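Local coordinates for glycosyl hydrolase family 2, TIM barrel domain protein (Faecalibacterium prausnitzii A2-165, PDB 6ED2), which is a gut bacterial beta-glucuronidase of glycosyl hydrolase family 2, probably releasing glucuronic acid from beta-glucuronide conjugates, at residues A[98-103]-A[151-156]. Residues are numbered along the deposited sequence; the frame is centred on the assembly and turned at random.
Sequences SFFVPA and NQFNKL
Phe100 turns the edge of its ring to the face of Phe153 in a T-shaped pair, centroids 5.1 Å apart and planes at 69°, with CD1 poised over the centre of the Phe153 ring. The Phe100 ring leans across the neighbouring strand because chi1 (-171°) sets CG opposite the main-chain nitrogen, and its CZ comes within 3.3 Å of Asn151 C. Replacing Phe100 by an alanine is likely to leave the Phe153 face without the edge that meets it and to open a gap beside the Asn151 and Gln152 backbone. On the other side of the sheet Asn154 CB sits over one face of the Phe99 ring, 3.8 Å from its centroid, a CH-pi contact, while Leu156 CB meets the ring edge. Asn154 OD1 turns to Arg149 N and Asn126 ND2. Paired antiparallel main-chain bonds join Phe99 and Asn154, the one from Phe99 N to Asn154 O measuring 2.9 Å. Asn151 OD1 accepts the N-H of Ala103 N at 3.0 Å. Within the family's beta-sheet sugar-binding domain, strands 92-101 and 152-161 are joined between two unlike faces: Phe99 and Leu156 are buried against Leu42 and Val123, whereas Phe100 and Phe153 pack their rings against Arg38 and Ala33 of a second subunit.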
# COMPACT_ATOMS: atom_id res chain seq x y z
N SER A 98 33.28 24.40 14.15
CA SER A 98 34.19 25.09 15.05
C SER A 98 34.20 24.34 16.36
O SER A 98 33.18 23.78 16.77
CB SER A 98 33.79 26.55 15.32
OG SER A 98 33.82 27.30 14.12
N PHE A 99 35.35 24.33 17.02
CA PHE A 99 35.41 23.69 18.32
C PHE A 99 36.29 24.54 19.21
O PHE A 99 37.22 25.22 18.76
CB PHE A 99 35.93 22.24 18.25
CG PHE A 99 37.33 22.10 17.70
CD1 PHE A 99 38.42 22.03 18.56
CD2 PHE A 99 37.55 22.01 16.34
CE1 PHE A 99 39.72 21.87 18.05
CE2 PHE A 99 38.85 21.86 15.83
CZ PHE A 99 39.93 21.80 16.69
N PHE A 100 35.96 24.50 20.49
CA PHE A 100 36.65 25.29 21.48
C PHE A 100 37.64 24.40 22.19
O PHE A 100 37.29 23.29 22.61
CB PHE A 100 35.68 25.91 22.48
CG PHE A 100 36.32 26.92 23.39
CD1 PHE A 100 36.51 28.22 22.96
CD2 PHE A 100 36.78 26.55 24.65
CE1 PHE A 100 37.11 29.16 23.79
CE2 PHE A 100 37.38 27.48 25.48
CZ PHE A 100 37.54 28.78 25.06
N VAL A 101 38.86 24.89 22.36
CA VAL A 101 39.87 24.19 23.14
C VAL A 101 40.07 24.96 24.43
O VAL A 101 40.55 26.10 24.40
CB VAL A 101 41.19 24.04 22.37
CG1 VAL A 101 42.23 23.39 23.26
CG2 VAL A 101 40.97 23.25 21.08
N PRO A 102 39.73 24.39 25.58
CA PRO A 102 39.89 25.12 26.84
C PRO A 102 41.35 25.44 27.12
O PRO A 102 42.26 24.71 26.72
CB PRO A 102 39.33 24.15 27.89
CG PRO A 102 38.49 23.18 27.12
CD PRO A 102 39.10 23.07 25.76
N ALA A 103 41.56 26.56 27.82
CA ALA A 103 42.91 26.90 28.27
C ALA A 103 43.52 25.77 29.09
O ALA A 103 44.70 25.46 28.94
CB ALA A 103 42.87 28.19 29.10
N ASN A 151 42.10 28.14 24.62
CA ASN A 151 41.01 29.01 25.09
C ASN A 151 40.45 29.87 23.95
O ASN A 151 40.04 31.01 24.16
CB ASN A 151 41.43 29.88 26.27
CG ASN A 151 40.32 30.02 27.30
OD1 ASN A 151 39.84 29.01 27.86
ND2 ASN A 151 39.88 31.26 27.55
N GLN A 152 40.39 29.30 22.75
CA GLN A 152 39.78 29.96 21.62
C GLN A 152 39.01 28.94 20.80
O GLN A 152 39.11 27.73 21.03
CB GLN A 152 40.81 30.68 20.74
CG GLN A 152 41.65 31.66 21.50
CD GLN A 152 42.74 32.25 20.66
OE1 GLN A 152 42.48 32.75 19.56
NE2 GLN A 152 43.97 32.21 21.17
N PHE A 153 38.25 29.45 19.84
CA PHE A 153 37.60 28.60 18.86
C PHE A 153 38.58 28.25 17.74
O PHE A 153 39.49 29.01 17.42
CB PHE A 153 36.34 29.26 18.31
CG PHE A 153 35.18 29.19 19.26
CD1 PHE A 153 34.44 28.01 19.38
CD2 PHE A 153 34.85 30.28 20.06
CE1 PHE A 153 33.38 27.91 20.27
CE2 PHE A 153 33.78 30.20 20.96
CZ PHE A 153 33.04 29.02 21.06
N ASN A 154 38.37 27.07 17.16
CA ASN A 154 39.22 26.54 16.10
C ASN A 154 38.35 26.04 14.96
O ASN A 154 37.27 25.47 15.20
CB ASN A 154 40.10 25.42 16.65
CG ASN A 154 41.10 25.92 17.68
OD1 ASN A 154 42.23 26.26 17.33
ND2 ASN A 154 40.68 26.00 18.94
N LYS A 155 38.80 26.25 13.73
CA LYS A 155 38.05 25.83 12.56
C LYS A 155 38.43 24.41 12.15
O LYS A 155 39.61 24.10 11.98
CB LYS A 155 38.28 26.79 11.39
CG LYS A 155 37.53 26.34 10.15
CD LYS A 155 37.11 27.51 9.30
CE LYS A 155 35.95 28.24 9.93
NZ LYS A 155 35.62 29.45 9.12
N LEU A 156 37.43 23.55 12.02
CA LEU A 156 37.60 22.19 11.54
C LEU A 156 36.96 22.10 10.17
O LEU A 156 35.75 22.28 10.04
CB LEU A 156 36.95 21.19 12.50
CG LEU A 156 36.85 19.74 12.06
CD1 LEU A 156 38.23 19.22 11.61
CD2 LEU A 156 36.29 18.94 13.22